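Local coordinates for UPF0098 protein YbcL (Escherichia coli, PDB 1FUX) that is of unknown function but belongs to the phosphatidylethanolamine-binding protein (PEBP) family, whose mammalian members include a Raf kinase inhibitor, and forms a periplasmic homodimer, at residues 10-16 and 157-162; 52-58 and 116-122. One frame throughout, in Å; residues are numbered along the deposited sequence. Where two conformers were deposited one is given.

Overall arrangement
Both contacts involve the five-stranded antiparallel sheet of this PEBP-family chain, and their centres lie about 10 Å apart on the same side of the chain's centre. In contact 2 the ends of two sheet neighbours, strands 47-54 and 118-127, meet at 52-58 and 116-122. Strand 118-127 has strand 151-161 on its other flank, and there contact 1 adds the loop 10-16 alongside 157-162. Along the chain, contact 2 is nested within the long loop that contact 1 closes, so residues near the N-terminus are fastened near the C-terminus. Backbone pairings of Ile157 with Phe122 and of Pro159 with Tyr120 join the two contacts directly.

Contact 1. Residues 10-16 and 157-162; sequences IKTGEQL and ITPVYE
The Gln15 carboxamide lies along the backbone of Tyr161 and Glu162 and bonds to it at both ends: NE2 gives a hydrogen bond to Glu162 O (3.2 Å), in the carbonyl plane and on a lone pair, while OE1 takes a weak, bent one from Glu162 N. With CG anti to the backbone N (chi1 -178°) and the chain bent at chi2, the amide comes beside the Tyr161 ring, Gln15 NE2 standing 3.5 Å from Tyr161 CE1 with the two planes 32° apart. Leu16 meets the same tyrosine at about a right angle, Leu16 CB near Tyr161 CD1. Farther out, Leu16 CD1 presses against Pro159 CB at 3.4 Å, tighter than usual van der Waals contact. Ile10 CD1 reaches Pro159 CG at 4.0 Å and also touches Ile157 CB, so the pyrrolidine ring has aliphatic neighbours from both ends of 10-16. Between these ends, Lys11 to Glu14 form a type II beta turn, closed by Glu14 N to Lys11 O, and the loop here runs against strand 151-161, at one edge of the five-stranded PEBP sheet within this chain; a single bridge, Gln15 with Val160, is the extent of the strand-like pairing. Thr12 OG1, anti to the carbonyl carbon (chi1 -64°), accepts an almost straight bond from Thr158 N (3.1 Å), and the same oxygen and Thr12 N also lie against Ile157 CG2. Among the backbone bonds, Gly13 N donates to Thr158 O, Val160 N to Glu14 O and Leu16 N to Val160 O (2.9 Å). Outside the two segments, Ile10 and Pro159 also pack on Phe122, and Leu16 on Ala109.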
# COMPACT_ATOMS: atom_id res chain seq x y z
N ILE A 10 -16.74 15.28 10.04
CA ILE A 10 -16.57 15.18 8.60
C ILE A 10 -17.92 14.86 7.94
O ILE A 10 -18.81 14.31 8.60
CB ILE A 10 -15.53 14.12 8.19
CG1 ILE A 10 -15.92 12.74 8.71
CG2 ILE A 10 -14.14 14.56 8.68
CD1 ILE A 10 -15.17 11.54 8.14
N LYS A 11 -18.00 15.19 6.67
CA LYS A 11 -19.24 14.94 5.93
C LYS A 11 -18.96 14.63 4.47
O LYS A 11 -18.12 15.30 3.87
CB LYS A 11 -20.09 16.22 5.99
CG LYS A 11 -21.57 16.07 5.68
CD LYS A 11 -22.37 17.10 6.50
CE LYS A 11 -22.94 16.42 7.74
NZ LYS A 11 -23.03 17.30 8.93
N THR A 12 -19.71 13.71 3.87
CA THR A 12 -19.45 13.40 2.45
C THR A 12 -19.48 14.62 1.56
O THR A 12 -20.40 15.46 1.54
CB THR A 12 -20.46 12.33 2.01
OG1 THR A 12 -20.20 11.13 2.75
CG2 THR A 12 -20.35 12.12 0.50
N GLY A 13 -18.46 14.78 0.72
CA GLY A 13 -18.23 15.80 -0.25
C GLY A 13 -17.78 17.16 0.25
O GLY A 13 -17.56 18.07 -0.52
N GLU A 14 -17.67 17.37 1.55
CA GLU A 14 -17.26 18.63 2.15
C GLU A 14 -15.75 18.64 2.42
O GLU A 14 -15.28 17.61 2.87
CB GLU A 14 -17.92 18.75 3.52
CG GLU A 14 -19.43 18.81 3.42
CD GLU A 14 -19.89 20.26 3.59
OE1 GLU A 14 -19.22 20.97 4.38
OE2 GLU A 14 -20.91 20.58 2.96
N GLN A 15 -15.15 19.80 2.23
CA GLN A 15 -13.74 20.02 2.49
C GLN A 15 -13.35 19.76 3.94
O GLN A 15 -13.92 20.19 4.95
CB GLN A 15 -13.39 21.48 2.10
CG GLN A 15 -11.93 21.82 2.29
CD GLN A 15 -10.97 21.67 1.15
OE1 GLN A 15 -11.08 20.90 0.19
NE2 GLN A 15 -9.92 22.49 1.23
N LEU A 16 -12.28 18.97 4.07
CA LEU A 16 -11.74 18.61 5.38
C LEU A 16 -11.27 19.86 6.10
O LEU A 16 -10.68 20.74 5.47
CB LEU A 16 -10.56 17.68 5.10
CG LEU A 16 -10.47 16.30 5.68
CD1 LEU A 16 -11.81 15.61 5.89
CD2 LEU A 16 -9.54 15.34 4.92
N ILE A 157 -18.10 7.41 5.04
CA ILE A 157 -18.25 8.83 4.79
C ILE A 157 -17.08 9.28 3.91
O ILE A 157 -15.97 8.85 4.22
CB ILE A 157 -18.16 9.71 6.07
CG1 ILE A 157 -19.17 9.08 7.06
CG2 ILE A 157 -18.51 11.15 5.74
CD1 ILE A 157 -18.90 9.44 8.50
N THR A 158 -17.31 10.09 2.91
CA THR A 158 -16.25 10.49 1.99
C THR A 158 -16.07 11.98 1.80
O THR A 158 -16.43 12.59 0.76
CB THR A 158 -16.56 9.83 0.60
OG1 THR A 158 -16.83 8.43 0.75
CG2 THR A 158 -15.39 9.94 -0.36
N PRO A 159 -15.36 12.62 2.73
CA PRO A 159 -14.99 14.01 2.64
C PRO A 159 -13.92 14.18 1.56
O PRO A 159 -13.39 13.20 1.02
CB PRO A 159 -14.41 14.37 4.01
CG PRO A 159 -13.97 13.06 4.61
CD PRO A 159 -14.90 12.02 4.00
N VAL A 160 -13.68 15.45 1.21
CA VAL A 160 -12.72 15.75 0.14
C VAL A 160 -11.69 16.74 0.69
O VAL A 160 -11.90 17.31 1.76
CB VAL A 160 -13.38 16.35 -1.11
CG1 VAL A 160 -14.36 15.36 -1.76
CG2 VAL A 160 -14.18 17.63 -0.82
N TYR A 161 -10.62 16.92 -0.06
CA TYR A 161 -9.63 17.92 0.37
C TYR A 161 -8.83 18.31 -0.86
O TYR A 161 -8.45 17.50 -1.71
CB TYR A 161 -8.67 17.44 1.46
CG TYR A 161 -7.90 18.61 2.07
CD1 TYR A 161 -8.51 19.62 2.77
CD2 TYR A 161 -6.51 18.63 1.94
CE1 TYR A 161 -7.79 20.67 3.33
CE2 TYR A 161 -5.77 19.69 2.47
CZ TYR A 161 -6.42 20.69 3.15
OH TYR A 161 -5.69 21.73 3.68
N GLU A 162 -8.55 19.60 -0.92
CA GLU A 162 -7.76 20.14 -2.03
C GLU A 162 -6.90 21.28 -1.47
O GLU A 162 -7.32 21.90 -0.49
CB GLU A 162 -8.79 20.67 -3.01
CG GLU A 162 -8.33 21.46 -4.22
CD GLU A 162 -9.54 21.84 -5.07
OE1 GLU A 162 -10.61 22.13 -4.49
OE2 GLU A 162 -9.42 21.82 -6.31

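Contact 2. Residues 52-58 and 116-122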
# COMPACT_ATOMS: atom_id res chain seq x y z
N VAL A 52 -9.16 4.23 6.40
CA VAL A 52 -9.24 5.52 5.74
C VAL A 52 -8.31 5.36 4.52
O VAL A 52 -7.12 5.02 4.69
CB VAL A 52 -8.79 6.72 6.58
CG1 VAL A 52 -8.88 8.00 5.77
CG2 VAL A 52 -9.62 6.77 7.88
N TYR A 53 -8.89 5.55 3.36
CA TYR A 53 -8.17 5.29 2.11
C TYR A 53 -8.44 6.34 1.05
O TYR A 53 -9.58 6.81 0.97
CB TYR A 53 -8.64 3.94 1.56
CG TYR A 53 -7.88 3.47 0.30
CD1 TYR A 53 -6.61 2.91 0.40
CD2 TYR A 53 -8.49 3.54 -0.91
CE1 TYR A 53 -5.96 2.49 -0.77
CE2 TYR A 53 -7.89 3.08 -2.09
CZ TYR A 53 -6.61 2.59 -1.98
OH TYR A 53 -5.99 2.11 -3.15
N ASP A 54 -7.38 6.74 0.34
CA ASP A 54 -7.54 7.70 -0.76
C ASP A 54 -7.14 6.99 -2.05
O ASP A 54 -5.98 6.81 -2.34
CB ASP A 54 -6.58 8.87 -0.49
CG ASP A 54 -6.53 9.86 -1.63
OD1 ASP A 54 -7.36 9.80 -2.56
OD2 ASP A 54 -5.59 10.70 -1.62
N PRO A 55 -8.13 6.71 -2.91
CA PRO A 55 -7.87 6.08 -4.19
C PRO A 55 -7.24 7.02 -5.20
O PRO A 55 -6.68 6.51 -6.17
CB PRO A 55 -9.26 5.64 -4.61
CG PRO A 55 -10.22 6.61 -3.98
CD PRO A 55 -9.58 6.97 -2.63
N ASP A 56 -7.29 8.35 -4.99
CA ASP A 56 -6.75 9.29 -5.96
C ASP A 56 -5.28 9.62 -5.77
O ASP A 56 -4.71 10.39 -6.58
CB ASP A 56 -7.58 10.60 -5.83
CG ASP A 56 -9.06 10.38 -6.14
OD1 ASP A 56 -9.33 9.69 -7.15
OD2 ASP A 56 -9.94 10.86 -5.38
N ALA A 57 -4.64 9.10 -4.70
CA ALA A 57 -3.23 9.44 -4.52
C ALA A 57 -2.45 8.89 -5.70
O ALA A 57 -2.69 7.75 -6.06
CB ALA A 57 -2.75 8.87 -3.19
N PRO A 58 -1.51 9.67 -6.23
CA PRO A 58 -0.81 9.27 -7.45
C PRO A 58 0.34 8.32 -7.19
O PRO A 58 1.52 8.63 -7.40
CB PRO A 58 -0.38 10.64 -8.01
CG PRO A 58 -0.06 11.45 -6.78
CD PRO A 58 -1.21 11.06 -5.83
N LYS A 116 -6.72 17.82 -8.40
CA LYS A 116 -8.19 17.72 -8.28
C LYS A 116 -8.44 17.33 -6.82
O LYS A 116 -7.49 16.75 -6.27
CB LYS A 116 -8.74 16.61 -9.20
CG LYS A 116 -8.27 15.20 -8.85
CD LYS A 116 -9.15 14.11 -9.46
CE LYS A 116 -9.00 12.81 -8.66
NZ LYS A 116 -10.19 11.89 -8.78
N PRO A 117 -9.59 17.58 -6.25
CA PRO A 117 -9.89 17.20 -4.89
C PRO A 117 -9.76 15.70 -4.75
O PRO A 117 -10.06 14.95 -5.68
CB PRO A 117 -11.32 17.66 -4.65
CG PRO A 117 -11.49 18.78 -5.64
CD PRO A 117 -10.74 18.29 -6.87
N HIS A 118 -9.23 15.22 -3.62
CA HIS A 118 -9.14 13.80 -3.41
C HIS A 118 -10.31 13.43 -2.50
O HIS A 118 -10.81 14.24 -1.72
CB HIS A 118 -7.82 13.41 -2.71
CG HIS A 118 -6.63 13.54 -3.59
ND1 HIS A 118 -5.45 12.89 -3.30
CD2 HIS A 118 -6.41 14.23 -4.75
CE1 HIS A 118 -4.55 13.17 -4.24
NE2 HIS A 118 -5.12 13.96 -5.12
N HIS A 119 -10.76 12.21 -2.67
CA HIS A 119 -11.89 11.67 -1.93
C HIS A 119 -11.37 10.75 -0.85
O HIS A 119 -10.79 9.70 -1.20
CB HIS A 119 -12.68 10.88 -3.00
CG HIS A 119 -13.28 11.89 -3.94
ND1 HIS A 119 -12.54 12.36 -5.03
CD2 HIS A 119 -14.46 12.54 -3.93
CE1 HIS A 119 -13.27 13.26 -5.67
NE2 HIS A 119 -14.43 13.37 -5.02
N TYR A 120 -11.48 11.08 0.41
CA TYR A 120 -10.93 10.26 1.48
C TYR A 120 -12.04 9.35 2.00
O TYR A 120 -13.01 9.92 2.53
CB TYR A 120 -10.38 11.15 2.62
CG TYR A 120 -9.24 11.95 2.02
CD1 TYR A 120 -9.47 13.15 1.37
CD2 TYR A 120 -7.93 11.45 2.11
CE1 TYR A 120 -8.43 13.86 0.79
CE2 TYR A 120 -6.88 12.15 1.50
CZ TYR A 120 -7.14 13.35 0.88
OH TYR A 120 -6.15 14.07 0.25
N GLN A 121 -11.93 8.06 1.75
CA GLN A 121 -13.00 7.14 2.19
C GLN A 121 -12.76 6.71 3.61
O GLN A 121 -11.82 5.96 3.94
CB GLN A 121 -13.09 5.91 1.27
CG GLN A 121 -13.05 6.17 -0.21
CD GLN A 121 -12.74 5.12 -1.24
OE1 GLN A 121 -13.26 5.17 -2.39
NE2 GLN A 121 -11.93 4.10 -1.07
N PHE A 122 -13.64 7.17 4.51
CA PHE A 122 -13.61 6.81 5.93
C PHE A 122 -14.67 5.70 6.02
O PHE A 122 -15.87 5.97 5.87
CB PHE A 122 -14.01 7.95 6.87
CG PHE A 122 -12.93 8.99 7.06
CD1 PHE A 122 -12.57 9.87 6.03
CD2 PHE A 122 -12.31 9.06 8.29
CE1 PHE A 122 -11.56 10.80 6.27
CE2 PHE A 122 -11.29 9.98 8.53
CZ PHE A 122 -10.96 10.85 7.50
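Two aspartates with a single residue, Pro55, between them each grip a different one of two successive histidines. Asp54 OD2 uses its syn lone pair to accept from His118 ND1 (2.8 Å), whose NE2 is held by Asp115; Asp54 OD1 meanwhile takes Asp56 N in an Asx turn. Asp56 OD2 receives two bonds from His119: ND1 comes on the syn side, with the oxygen in the imidazole plane (3.0 Å), and the backbone N arrives nearly along the C-O axis (3.1 Å). With CG beside the backbone N (chi1 -61°), the Asp56 carboxylate is turned to His119 and Lys116, OD1 forming a salt bridge with Lys116 NZ (2.9 Å). Asp56 CB lies over the centre of the His118 ring in a CH-pi contact. With an alanine at Asp54, His118 ND1 is likely to lose its acceptor and Asp56 N the carboxylate oxygen that closes the Asx turn. Further along, Tyr53 and Gln121 make a hydrogen-bonded antiparallel pair, the side-chain nitrogen Gln121 NE2 lying at the edge of the Tyr53 ring, near its plane. Val52 sets CG1 over the centre of the Phe122 ring, 3.9 Å from its centroid. Strand 63-72 flanks 47-54, placing His65 and Trp66 against Val52; strand 151-161 lies beyond 118-127, with Thr158 and Val160 against His119; and Tyr53 packs on Gly60 of the second subunit.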